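Local coordinates for SPD1 nuclease (Streptococcus pyogenes, PDB 2XGR), which is an extracellular DNase of the His-Me finger (DNA/RNA non-specific endonuclease) family, probably cleaving nucleic acid with the help of a bound metal ion, at residues F75-E85 with L171-K182. Numbering follows the deposited sequence.
Sequences FSHIQLQDRHE and LALHPDFWLDYK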
loop_
_atom_site.group_PDB
_atom_site.type_symbol
_atom_site.label_atom_id
_atom_site.label_comp_id
_atom_site.label_asym_id
_atom_site.label_seq_id
_atom_site.Cartn_x
_atom_site.Cartn_y
_atom_site.Cartn_z
ATOM N N PHE A 75 8.787 0.482 6.859
ATOM C CA PHE A 75 7.326 0.291 6.582
ATOM C C PHE A 75 6.645 1.639 6.572
ATOM O O PHE A 75 7.145 2.572 7.185
ATOM C CB PHE A 75 6.612 -0.604 7.651
ATOM C CG PHE A 75 6.582 0.003 9.049
ATOM C CD1 PHE A 75 5.484 0.818 9.487
ATOM C CD2 PHE A 75 7.588 -0.324 9.973
ATOM C CE1 PHE A 75 5.496 1.388 10.818
ATOM C CE2 PHE A 75 7.539 0.166 11.280
ATOM C CZ PHE A 75 6.510 1.018 11.701
ATOM N N SER A 76 5.408 1.687 6.070
ATOM C CA SER A 76 4.610 2.898 6.255
ATOM C C SER A 76 3.160 2.401 6.555
ATOM O O SER A 76 2.669 1.449 5.920
ATOM C CB SER A 76 4.626 3.654 4.928
ATOM O OG SER A 76 3.797 4.814 5.078
ATOM N N HIS A 77 2.523 2.946 7.598
ATOM C CA HIS A 77 1.287 2.378 8.150
ATOM C C HIS A 77 0.311 3.520 8.409
ATOM O O HIS A 77 0.649 4.494 9.122
ATOM C CB HIS A 77 1.586 1.650 9.444
ATOM C CG HIS A 77 0.574 0.590 9.835
ATOM N ND1 HIS A 77 -0.748 0.562 9.444
ATOM C CD2 HIS A 77 0.727 -0.435 10.723
ATOM C CE1 HIS A 77 -1.348 -0.512 9.996
ATOM N NE2 HIS A 77 -0.469 -1.094 10.804
ATOM N N ILE A 78 -0.853 3.488 7.749
ATOM C CA ILE A 78 -1.814 4.586 7.924
ATOM C C ILE A 78 -3.144 4.054 8.443
ATOM O O ILE A 78 -3.528 2.887 8.191
ATOM C CB ILE A 78 -1.954 5.342 6.566
ATOM C CG1 ILE A 78 -2.644 6.725 6.729
ATOM C CG2 ILE A 78 -2.671 4.468 5.472
ATOM C CD1 ILE A 78 -2.483 7.604 5.411
ATOM N N GLN A 79 -3.876 4.914 9.136
ATOM C CA GLN A 79 -5.257 4.558 9.457
ATOM C C GLN A 79 -6.062 5.845 9.211
ATOM O O GLN A 79 -5.729 6.905 9.774
ATOM C CB GLN A 79 -5.327 4.007 10.896
ATOM C CG GLN A 79 -6.716 3.397 11.165
ATOM C CD GLN A 79 -6.819 2.806 12.527
ATOM O OE1 GLN A 79 -7.520 3.374 13.386
ATOM N NE2 GLN A 79 -6.104 1.683 12.768
ATOM N N LEU A 80 -6.983 5.799 8.238
ATOM C CA LEU A 80 -7.608 7.079 7.793
ATOM C C LEU A 80 -9.041 6.861 7.354
ATOM O O LEU A 80 -9.444 5.699 7.043
ATOM C CB LEU A 80 -6.756 7.746 6.649
ATOM C CG LEU A 80 -6.993 7.179 5.224
ATOM C CD1 LEU A 80 -6.524 8.156 4.123
ATOM C CD2 LEU A 80 -6.262 5.727 5.062
ATOM N N GLN A 81 -9.784 7.973 7.268
ATOM C CA GLN A 81 -11.025 8.030 6.475
ATOM C C GLN A 81 -10.848 8.798 5.192
ATOM O O GLN A 81 -9.889 9.540 4.997
ATOM C CB GLN A 81 -12.162 8.693 7.319
ATOM C CG GLN A 81 -12.373 8.008 8.695
ATOM C CD GLN A 81 -13.454 8.773 9.468
ATOM O OE1 GLN A 81 -13.289 9.954 9.708
ATOM N NE2 GLN A 81 -14.513 8.105 9.862
ATOM N N ASP A 82 -11.887 8.710 4.350
ATOM C CA ASP A 82 -11.893 9.387 3.060
ATOM C C ASP A 82 -11.616 10.887 3.267
ATOM O O ASP A 82 -10.812 11.479 2.523
ATOM C CB ASP A 82 -13.260 9.243 2.408
ATOM C CG ASP A 82 -13.361 10.001 1.075
ATOM O OD1 ASP A 82 -12.698 9.654 0.122
ATOM O OD2 ASP A 82 -14.063 10.997 1.016
ATOM N N ARG A 83 -12.130 11.425 4.381
ATOM C CA ARG A 83 -12.012 12.894 4.604
ATOM C C ARG A 83 -10.595 13.363 4.821
ATOM O O ARG A 83 -10.298 14.569 4.743
ATOM C CB ARG A 83 -12.832 13.357 5.824
ATOM C CG ARG A 83 -12.357 12.835 7.168
ATOM C CD ARG A 83 -13.454 13.029 8.218
ATOM N NE ARG A 83 -14.622 12.160 7.914
ATOM C CZ ARG A 83 -15.718 12.039 8.662
ATOM N NH1 ARG A 83 -15.862 12.792 9.745
ATOM N NH2 ARG A 83 -16.692 11.195 8.322
ATOM N N HIS A 84 -9.719 12.413 5.178
ATOM C CA HIS A 84 -8.342 12.782 5.513
ATOM C C HIS A 84 -7.384 12.742 4.352
ATOM O O HIS A 84 -6.213 13.085 4.540
ATOM C CB HIS A 84 -7.785 11.870 6.561
ATOM C CG HIS A 84 -8.628 11.716 7.778
ATOM N ND1 HIS A 84 -8.824 12.752 8.696
ATOM C CD2 HIS A 84 -9.247 10.625 8.291
ATOM C CE1 HIS A 84 -9.635 12.331 9.655
ATOM N NE2 HIS A 84 -9.860 11.029 9.463
ATOM N N GLU A 85 -7.844 12.325 3.178
ATOM C CA GLU A 85 -6.987 12.145 2.056
ATOM C C GLU A 85 -6.454 13.480 1.564
ATOM O O GLU A 85 -7.055 14.457 1.790
ATOM C CB GLU A 85 -7.721 11.475 0.876
ATOM C CG GLU A 85 -8.017 10.030 1.049
ATOM C CD GLU A 85 -8.552 9.326 -0.206
ATOM O OE1 GLU A 85 -8.727 9.966 -1.198
ATOM O OE2 GLU A 85 -8.880 8.159 -0.139
ATOM N N LEU A 171 -13.154 3.564 0.524
ATOM C CA LEU A 171 -13.217 4.637 1.484
ATOM C C LEU A 171 -14.273 5.670 1.130
ATOM O O LEU A 171 -15.044 6.106 2.017
ATOM C CB LEU A 171 -11.854 5.338 1.590
ATOM C CG LEU A 171 -10.856 4.705 2.492
ATOM C CD1 LEU A 171 -9.530 5.534 2.412
ATOM C CD2 LEU A 171 -11.386 4.600 4.006
ATOM N N ALA A 172 -14.330 6.049 -0.146
ATOM C CA ALA A 172 -15.265 7.113 -0.581
ATOM C C ALA A 172 -16.742 6.624 -0.406
ATOM O O ALA A 172 -17.665 7.418 -0.084
ATOM C CB ALA A 172 -15.024 7.452 -2.029
ATOM N N LEU A 173 -16.963 5.317 -0.604
ATOM C CA LEU A 173 -18.312 4.736 -0.474
ATOM C C LEU A 173 -18.717 4.571 0.956
ATOM O O LEU A 173 -19.903 4.383 1.256
ATOM C CB LEU A 173 -18.360 3.360 -1.155
ATOM C CG LEU A 173 -18.398 3.490 -2.685
ATOM C CD1 LEU A 173 -18.045 2.119 -3.327
ATOM C CD2 LEU A 173 -19.808 4.003 -3.134
ATOM N N HIS A 174 -17.750 4.587 1.872
ATOM C CA HIS A 174 -18.031 4.337 3.281
ATOM C C HIS A 174 -17.395 5.420 4.161
ATOM O O HIS A 174 -16.431 5.136 4.902
ATOM C CB HIS A 174 -17.485 2.939 3.723
ATOM C CG HIS A 174 -18.063 1.784 2.955
ATOM N ND1 HIS A 174 -17.501 1.325 1.784
ATOM C CD2 HIS A 174 -19.235 1.110 3.099
ATOM C CE1 HIS A 174 -18.297 0.417 1.234
ATOM N NE2 HIS A 174 -19.349 0.259 2.018
ATOM N N PRO A 175 -17.843 6.684 4.024
ATOM C CA PRO A 175 -17.112 7.818 4.579
ATOM C C PRO A 175 -16.997 7.798 6.097
ATOM O O PRO A 175 -16.198 8.563 6.640
ATOM C CB PRO A 175 -17.926 9.041 4.115
ATOM C CG PRO A 175 -19.354 8.490 3.909
ATOM C CD PRO A 175 -19.072 7.123 3.298
ATOM N N ASP A 176 -17.804 6.963 6.780
ATOM C CA ASP A 176 -17.702 6.877 8.206
ATOM C C ASP A 176 -16.767 5.778 8.683
ATOM O O ASP A 176 -16.492 5.698 9.888
ATOM C CB ASP A 176 -19.094 6.691 8.843
ATOM C CG ASP A 176 -20.007 7.927 8.639
ATOM O OD1 ASP A 176 -19.558 9.086 8.889
ATOM O OD2 ASP A 176 -21.130 7.724 8.127
ATOM N N PHE A 177 -16.288 4.951 7.759
ATOM C CA PHE A 177 -15.432 3.822 8.133
ATOM C C PHE A 177 -13.959 4.193 7.910
ATOM O O PHE A 177 -13.621 5.213 7.275
ATOM C CB PHE A 177 -15.764 2.562 7.301
ATOM C CG PHE A 177 -17.154 1.980 7.599
ATOM C CD1 PHE A 177 -17.836 2.372 8.739
ATOM C CD2 PHE A 177 -17.702 0.994 6.757
ATOM C CE1 PHE A 177 -19.120 1.807 9.032
ATOM C CE2 PHE A 177 -18.971 0.406 7.088
ATOM C CZ PHE A 177 -19.632 0.830 8.216
ATOM N N TRP A 178 -13.078 3.364 8.486
ATOM C CA TRP A 178 -11.627 3.646 8.427
ATOM C C TRP A 178 -10.957 2.550 7.640
ATOM O O TRP A 178 -11.423 1.417 7.639
ATOM C CB TRP A 178 -11.033 3.568 9.823
ATOM C CG TRP A 178 -11.605 4.635 10.733
ATOM C CD1 TRP A 178 -12.822 4.618 11.391
ATOM C CD2 TRP A 178 -10.974 5.882 11.064
ATOM N NE1 TRP A 178 -12.998 5.834 12.094
ATOM C CE2 TRP A 178 -11.880 6.612 11.898
ATOM C CE3 TRP A 178 -9.750 6.487 10.684
ATOM C CZ2 TRP A 178 -11.559 7.885 12.398
ATOM C CZ3 TRP A 178 -9.429 7.731 11.223
ATOM C CH2 TRP A 178 -10.346 8.431 12.035
ATOM N N LEU A 179 -9.879 2.913 6.969
ATOM C CA LEU A 179 -8.970 1.934 6.347
ATOM C C LEU A 179 -7.705 1.893 7.173
ATOM O O LEU A 179 -7.091 2.960 7.453
ATOM C CB LEU A 179 -8.659 2.436 4.943
ATOM C CG LEU A 179 -7.494 1.659 4.250
ATOM C CD1 LEU A 179 -7.847 0.123 4.067
ATOM C CD2 LEU A 179 -7.135 2.327 2.882
ATOM N N ASP A 180 -7.272 0.686 7.555
ATOM C CA ASP A 180 -5.957 0.540 8.159
ATOM C C ASP A 180 -5.137 -0.121 7.063
ATOM O O ASP A 180 -5.463 -1.224 6.576
ATOM C CB ASP A 180 -6.052 -0.360 9.428
ATOM C CG ASP A 180 -4.694 -0.587 10.086
ATOM O OD1 ASP A 180 -3.858 -1.281 9.503
ATOM O OD2 ASP A 180 -4.463 0.023 11.171
ATOM N N TYR A 181 -4.007 0.498 6.700
ATOM C CA TYR A 181 -3.295 0.038 5.541
ATOM C C TYR A 181 -1.785 0.163 5.802
ATOM O O TYR A 181 -1.281 1.248 6.115
ATOM C CB TYR A 181 -3.727 0.948 4.335
ATOM C CG TYR A 181 -2.975 0.765 3.016
ATOM C CD1 TYR A 181 -2.669 -0.519 2.488
ATOM C CD2 TYR A 181 -2.539 1.868 2.294
ATOM C CE1 TYR A 181 -1.981 -0.649 1.251
ATOM C CE2 TYR A 181 -1.825 1.746 1.060
ATOM C CZ TYR A 181 -1.575 0.473 0.557
ATOM O OH TYR A 181 -0.944 0.375 -0.656
ATOM N N LYS A 182 -1.070 -0.963 5.681
ATOM C CA LYS A 182 0.365 -0.983 5.981
ATOM C C LYS A 182 1.068 -1.493 4.735
ATOM O O LYS A 182 0.625 -2.495 4.140
ATOM C CB LYS A 182 0.616 -1.945 7.165
ATOM C CG LYS A 182 2.101 -1.843 7.596
ATOM C CD LYS A 182 2.418 -2.898 8.715
ATOM C CE LYS A 182 3.859 -2.734 9.188
ATOM N NZ LYS A 182 4.055 -3.804 10.248
HETATM O O HOH W 1 -16.896 9.327 11.132
HETATM O O HOH W 2 -13.929 6.694 4.854
HETATM O O HOH W 3 -17.145 10.106 0.237
HETATM O O HOH W 4 -14.638 10.482 5.373
#
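With its CG swung anti to the backbone N (chi1 -173°) and every later torsion extended, Lys182 runs straight across His77 to Phe75. Its CB sits over the centre of the imidazole, 3.6 Å from the centroid, and its NZ ends over the Phe75 face in a cation-pi contact. Asp180 and Gln79 lie on the same face of the sheet as His77 and Lys182: Gln79 NE2 gives a bond of 2.8 Å to Asp180 OD2 on the anti lone pair, and Leu54 bonds both groups through its backbone. Beneath them, strands 76-80 and 178-182 pair antiparallel, Ile78 with Tyr181 and Leu80 with Leu179 each exchanging two backbone hydrogen bonds within the large sheet. Ile78 CG2 packs on Tyr181 CB on the other face, where Leu80 meets Leu179 and, through CG, Leu171 CD1 of helix 160-173. Further along, the Gln81 amide stacks on the Trp178 indole, planes 11° apart, with Gln81 CG 3.4 Å from the six-membered ring's centroid. Arg83 NH2 reaches Pro175 O at 3.2 Å, from above the carbonyl plane, and makes a long salt bridge to Asp176 OD1. One water bridges Arg83 N and NE to Pro175 O; another accepts a hydrogen bond from Asp82 N. Water and Arg83 thus tie the helix-to-strand turn to residues 82-83, while buried Asp180, gripped by two N-H donors at OD2, probably keeps its negative charge.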